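Local coordinates for protein putative DNA helicase (Lactobacillus plantarum, PDB 3DMN) that is of unknown function but, as the C-terminal domain of a putative UvrD-like DNA helicase, probably belongs to a motor that unwinds DNA using ATP, at residues L81-E94 and A99-L113. Numbering follows the deposited sequence.
Sequences LKARGEQVTLIQTE and APGVIVVPSFLAKGL. With ACT (acetate ion), chain F; ACT (acetate ion), chain C.
V88, T89 and L90 pair with V102, I103 and V104 as parallel strands. Four backbone hydrogen bonds join them. V102 N gives to Q87 O, and V104 N gives to T89 O at 2.9 Å. In return, T89 N reaches V102 O at 2.7 Å, and I91 N reaches V104 O at 2.8 Å.

Apolar contacts line both faces of the pair. On the face of V88 and L90, V104 spreads its two methyls: CG2 meets V88 CG1 at 3.6 Å, and CG1 meets L90 CD1. Helix 71-82 covers V88 and L90 there. Beyond the strand, I91 has CG1 between its backbone N and carbonyl carbon (chi1 72°). This carries CD1 to V105, 3.7 Å from both CG1 and CG2 of that residue. I91 CG2, beside the backbone N, turns to I103 CG2. A glycine in place of I91 would probably leave V105 and I103 without this shared apolar partner and open a gap beside them. Farther on, L113 CD2 lies beside E94 CB at 3.7 Å. The L109 CD1 methyl lies against the I91 carbonyl oxygen.

Polar contacts fall in two places. On the I103 face, T89 OG1 hydrogen-bonds to L98 O, close to the A99 methyl. At the outer edge, one acetate accepts hydrogen bonds from K82 NZ and L90 N, and another from V88 N. Both acetates are probably from the crystallisation liquor.

Strand 88-90 is the outermost strand on this side of the chain's parallel sheet, and strand 102-106 joins it to strand 64-68. The arrangement is that of an alpha/beta domain with helices packed on a parallel sheet, consistent with the P-loop NTPase fold of UvrD-like helicases.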
loop_
_atom_site.group_PDB
_atom_site.type_symbol
_atom_site.label_atom_id
_atom_site.label_comp_id
_atom_site.label_asym_id
_atom_site.label_seq_id
_atom_site.Cartn_x
_atom_site.Cartn_y
_atom_site.Cartn_z
ATOM N N LEU A 81 -3.220 9.570 11.203
ATOM C CA LEU A 81 -4.102 10.067 10.160
ATOM C C LEU A 81 -5.297 10.811 10.760
ATOM O O LEU A 81 -5.763 11.831 10.223
ATOM C CB LEU A 81 -4.592 8.922 9.299
ATOM C CG LEU A 81 -3.540 8.375 8.323
ATOM C CD1 LEU A 81 -4.193 7.124 7.697
ATOM C CD2 LEU A 81 -3.167 9.410 7.228
ATOM N N LYS A 82 -5.794 10.330 11.897
ATOM C CA LYS A 82 -6.910 11.065 12.546
ATOM C C LYS A 82 -6.453 12.463 12.952
ATOM O O LYS A 82 -7.206 13.420 12.853
ATOM C CB LYS A 82 -7.441 10.288 13.752
ATOM C CG LYS A 82 -8.223 9.043 13.314
ATOM C CD LYS A 82 -8.871 8.385 14.535
ATOM C CE LYS A 82 -9.656 7.105 14.179
ATOM N NZ LYS A 82 -10.205 6.414 15.439
ATOM N N ALA A 83 -5.200 12.572 13.393
ATOM C CA ALA A 83 -4.610 13.873 13.729
ATOM C C ALA A 83 -4.300 14.720 12.487
ATOM O O ALA A 83 -3.906 15.892 12.619
ATOM C CB ALA A 83 -3.334 13.643 14.616
ATOM N N ARG A 84 -4.538 14.175 11.291
ATOM C CA ARG A 84 -4.484 14.990 10.065
ATOM C C ARG A 84 -5.863 15.341 9.562
ATOM O O ARG A 84 -6.005 15.896 8.447
ATOM C CB ARG A 84 -3.736 14.268 8.918
ATOM C CG ARG A 84 -2.313 13.884 9.269
ATOM C CD ARG A 84 -1.480 15.013 9.930
ATOM N NE ARG A 84 -0.087 14.516 10.046
ATOM C CZ ARG A 84 0.795 14.470 9.035
ATOM N NH1 ARG A 84 0.461 14.928 7.811
ATOM N NH2 ARG A 84 2.021 13.954 9.279
ATOM N N GLY A 85 -6.891 15.062 10.371
ATOM C CA GLY A 85 -8.268 15.374 10.030
ATOM C C GLY A 85 -8.934 14.353 9.123
ATOM O O GLY A 85 -10.026 14.639 8.604
ATOM N N GLU A 86 -8.306 13.182 8.947
ATOM C CA GLU A 86 -8.887 12.148 8.063
ATOM C C GLU A 86 -9.976 11.421 8.830
ATOM O O GLU A 86 -9.863 11.222 10.059
ATOM C CB GLU A 86 -7.839 11.119 7.652
ATOM C CG GLU A 86 -6.672 11.706 6.850
ATOM C CD GLU A 86 -6.977 12.033 5.377
ATOM O OE1 GLU A 86 -8.116 11.845 4.885
ATOM O OE2 GLU A 86 -6.020 12.465 4.686
ATOM N N GLN A 87 -10.980 10.933 8.095
ATOM C CA GLN A 87 -11.938 9.976 8.668
ATOM C C GLN A 87 -11.295 8.620 8.481
ATOM O O GLN A 87 -10.990 8.262 7.349
ATOM C CB GLN A 87 -13.263 10.012 7.890
ATOM C CG GLN A 87 -14.407 9.284 8.570
ATOM C CD GLN A 87 -15.741 9.475 7.825
ATOM O OE1 GLN A 87 -15.771 9.681 6.607
ATOM N NE2 GLN A 87 -16.830 9.420 8.565
ATOM N N VAL A 88 -11.021 7.922 9.571
ATOM C CA VAL A 88 -10.254 6.646 9.493
ATOM C C VAL A 88 -11.002 5.524 10.188
ATOM O O VAL A 88 -11.575 5.697 11.301
ATOM C CB VAL A 88 -8.884 6.762 10.140
ATOM C CG1 VAL A 88 -8.019 5.495 9.775
ATOM C CG2 VAL A 88 -8.214 8.022 9.645
ATOM N N THR A 89 -11.014 4.372 9.511
ATOM C CA THR A 89 -11.576 3.156 10.087
ATOM C C THR A 89 -10.473 2.102 10.075
ATOM O O THR A 89 -10.077 1.623 9.005
ATOM C CB THR A 89 -12.772 2.676 9.274
ATOM O OG1 THR A 89 -13.808 3.656 9.363
ATOM C CG2 THR A 89 -13.291 1.332 9.811
ATOM N N LEU A 90 -9.983 1.762 11.265
ATOM C CA LEU A 90 -9.002 0.703 11.388
ATOM C C LEU A 90 -9.825 -0.568 11.489
ATOM O O LEU A 90 -10.523 -0.810 12.509
ATOM C CB LEU A 90 -8.092 0.947 12.589
ATOM C CG LEU A 90 -7.155 -0.199 12.985
ATOM C CD1 LEU A 90 -6.430 -0.619 11.789
ATOM C CD2 LEU A 90 -6.209 0.238 14.069
ATOM N N ILE A 91 -9.834 -1.310 10.370
ATOM C CA ILE A 91 -10.822 -2.402 10.174
ATOM C C ILE A 91 -10.487 -3.585 11.021
ATOM O O ILE A 91 -9.312 -3.888 11.264
ATOM C CB ILE A 91 -11.101 -2.827 8.671
ATOM C CG1 ILE A 91 -9.929 -3.600 8.051
ATOM C CG2 ILE A 91 -11.590 -1.612 7.825
ATOM C CD1 ILE A 91 -10.335 -4.540 6.903
ATOM N N GLN A 92 -11.563 -4.224 11.527
ATOM C CA GLN A 92 -11.444 -5.413 12.399
ATOM C C GLN A 92 -12.084 -6.639 11.732
ATOM O O GLN A 92 -11.939 -7.779 12.207
ATOM C CB GLN A 92 -12.128 -5.174 13.753
ATOM C CG GLN A 92 -11.758 -3.860 14.476
ATOM C CD GLN A 92 -12.052 -3.896 15.974
ATOM O OE1 GLN A 92 -12.423 -4.938 16.520
ATOM N NE2 GLN A 92 -11.897 -2.749 16.641
ATOM N N THR A 93 -12.799 -6.386 10.634
ATOM C CA THR A 93 -13.431 -7.458 9.869
ATOM C C THR A 93 -13.609 -6.971 8.427
ATOM O O THR A 93 -13.654 -5.775 8.199
ATOM C CB THR A 93 -14.742 -7.900 10.573
ATOM O OG1 THR A 93 -15.079 -9.219 10.137
ATOM C CG2 THR A 93 -15.908 -6.890 10.340
ATOM N N GLU A 94 -13.689 -7.877 7.458
ATOM C CA GLU A 94 -13.665 -7.460 6.043
ATOM C C GLU A 94 -14.822 -6.508 5.674
ATOM O O GLU A 94 -14.681 -5.526 4.926
ATOM C CB GLU A 94 -13.571 -8.699 5.115
ATOM C CG GLU A 94 -14.891 -9.327 4.686
ATOM C CD GLU A 94 -14.741 -10.681 3.966
ATOM O OE1 GLU A 94 -13.617 -11.023 3.503
ATOM O OE2 GLU A 94 -15.767 -11.403 3.873
ATOM N N ALA A 99 -17.718 4.646 8.894
ATOM C CA ALA A 99 -16.939 5.727 8.266
ATOM C C ALA A 99 -16.390 5.566 6.849
ATOM O O ALA A 99 -15.230 5.913 6.618
ATOM C CB ALA A 99 -15.801 6.126 9.187
ATOM N N PRO A 100 -17.199 5.057 5.888
ATOM C CA PRO A 100 -16.711 5.024 4.499
ATOM C C PRO A 100 -16.086 6.325 4.030
ATOM O O PRO A 100 -16.722 7.146 3.335
ATOM C CB PRO A 100 -17.943 4.621 3.724
ATOM C CG PRO A 100 -18.555 3.660 4.668
ATOM C CD PRO A 100 -18.511 4.413 5.970
ATOM N N GLY A 101 -14.856 6.486 4.527
ATOM C CA GLY A 101 -13.801 7.430 4.160
ATOM C C GLY A 101 -12.555 6.547 4.029
ATOM O O GLY A 101 -12.434 5.859 3.026
ATOM N N VAL A 102 -11.681 6.480 5.053
ATOM C CA VAL A 102 -10.379 5.775 4.879
ATOM C C VAL A 102 -10.303 4.428 5.626
ATOM O O VAL A 102 -10.385 4.406 6.851
ATOM C CB VAL A 102 -9.208 6.697 5.341
ATOM C CG1 VAL A 102 -7.858 6.078 5.087
ATOM C CG2 VAL A 102 -9.290 8.070 4.667
ATOM N N ILE A 103 -10.079 3.311 4.924
ATOM C CA ILE A 103 -9.909 2.036 5.644
ATOM C C ILE A 103 -8.419 1.754 5.801
ATOM O O ILE A 103 -7.653 1.906 4.845
ATOM C CB ILE A 103 -10.595 0.759 5.006
ATOM C CG1 ILE A 103 -10.109 0.513 3.605
ATOM C CG2 ILE A 103 -12.130 0.825 5.105
ATOM C CD1 ILE A 103 -10.760 -0.684 2.957
ATOM N N VAL A 104 -8.041 1.364 7.019
ATOM C CA VAL A 104 -6.693 0.905 7.326
ATOM C C VAL A 104 -6.847 -0.570 7.713
ATOM O O VAL A 104 -7.623 -0.893 8.652
ATOM C CB VAL A 104 -6.055 1.737 8.501
ATOM C CG1 VAL A 104 -4.711 1.111 8.825
ATOM C CG2 VAL A 104 -5.839 3.180 8.056
ATOM N N VAL A 105 -6.113 -1.430 7.014
ATOM C CA VAL A 105 -6.363 -2.867 6.977
ATOM C C VAL A 105 -5.035 -3.539 7.365
ATOM O O VAL A 105 -4.061 -3.419 6.640
ATOM C CB VAL A 105 -6.727 -3.346 5.450
ATOM C CG1 VAL A 105 -7.011 -4.851 5.348
ATOM C CG2 VAL A 105 -7.903 -2.562 4.846
ATOM N N PRO A 106 -4.996 -4.268 8.501
ATOM C CA PRO A 106 -3.760 -5.096 8.683
ATOM C C PRO A 106 -3.674 -6.197 7.631
ATOM O O PRO A 106 -4.705 -6.736 7.227
ATOM C CB PRO A 106 -3.979 -5.757 10.038
ATOM C CG PRO A 106 -5.023 -4.908 10.705
ATOM C CD PRO A 106 -5.925 -4.406 9.634
ATOM N N SER A 107 -2.464 -6.553 7.223
ATOM C CA SER A 107 -2.279 -7.469 6.096
ATOM C C SER A 107 -3.102 -8.726 6.260
ATOM O O SER A 107 -3.731 -9.216 5.309
ATOM C CB SER A 107 -0.806 -7.848 5.903
ATOM O OG SER A 107 -0.269 -8.486 7.071
ATOM N N PHE A 108 -3.102 -9.263 7.476
ATOM C CA PHE A 108 -3.829 -10.516 7.757
ATOM C C PHE A 108 -5.348 -10.427 7.658
ATOM O O PHE A 108 -6.039 -11.481 7.732
ATOM C CB PHE A 108 -3.406 -11.090 9.136
ATOM C CG PHE A 108 -3.587 -10.144 10.274
ATOM C CD1 PHE A 108 -2.490 -9.421 10.780
ATOM C CD2 PHE A 108 -4.842 -9.948 10.848
ATOM C CE1 PHE A 108 -2.621 -8.546 11.855
ATOM C CE2 PHE A 108 -5.013 -9.068 11.920
ATOM C CZ PHE A 108 -3.875 -8.359 12.448
ATOM N N LEU A 109 -5.881 -9.215 7.549
ATOM C CA LEU A 109 -7.335 -9.087 7.420
ATOM C C LEU A 109 -7.728 -8.795 6.008
ATOM O O LEU A 109 -8.925 -8.653 5.722
ATOM C CB LEU A 109 -7.941 -8.040 8.333
ATOM C CG LEU A 109 -7.975 -8.367 9.816
ATOM C CD1 LEU A 109 -8.670 -7.228 10.580
ATOM C CD2 LEU A 109 -8.613 -9.735 10.105
ATOM N N ALA A 110 -6.745 -8.697 5.133
ATOM C CA ALA A 110 -7.043 -8.334 3.762
ATOM C C ALA A 110 -7.403 -9.594 2.961
ATOM O O ALA A 110 -7.677 -9.525 1.758
ATOM C CB ALA A 110 -5.890 -7.560 3.161
ATOM N N LYS A 111 -7.395 -10.749 3.643
ATOM C CA LYS A 111 -7.590 -12.054 3.014
ATOM C C LYS A 111 -8.889 -12.082 2.226
ATOM O O LYS A 111 -9.958 -11.776 2.776
ATOM C CB LYS A 111 -7.609 -13.150 4.099
ATOM C CG LYS A 111 -7.832 -14.576 3.598
ATOM C CD LYS A 111 -8.079 -15.519 4.780
ATOM C CE LYS A 111 -8.179 -16.970 4.319
ATOM N NZ LYS A 111 -9.297 -17.674 5.017
ATOM N N GLY A 112 -8.785 -12.447 0.952
ATOM C CA GLY A 112 -9.945 -12.572 0.070
ATOM C C GLY A 112 -10.493 -11.239 -0.379
ATOM O O GLY A 112 -11.644 -11.173 -0.833
ATOM N N LEU A 113 -9.690 -10.174 -0.244
ATOM C CA LEU A 113 -10.176 -8.821 -0.569
ATOM C C LEU A 113 -9.425 -8.248 -1.753
ATOM O O LEU A 113 -8.262 -8.536 -1.947
ATOM C CB LEU A 113 -10.045 -7.874 0.625
ATOM C CG LEU A 113 -10.822 -8.265 1.906
ATOM C CD1 LEU A 113 -10.695 -7.162 2.955
ATOM C CD2 LEU A 113 -12.268 -8.604 1.609
HETATM C C ACT F . -11.177 3.452 13.942
HETATM O O ACT F . -11.681 2.382 13.511
HETATM O OXT ACT F . -11.966 4.355 14.306
HETATM C CH3 ACT F . -9.714 3.621 14.098
HETATM C C ACT C . -12.804 9.138 12.524
HETATM O O ACT C . -11.594 9.221 12.235
HETATM O OXT ACT C . -13.533 8.605 11.665
HETATM C CH3 ACT C . -13.343 9.594 13.787
#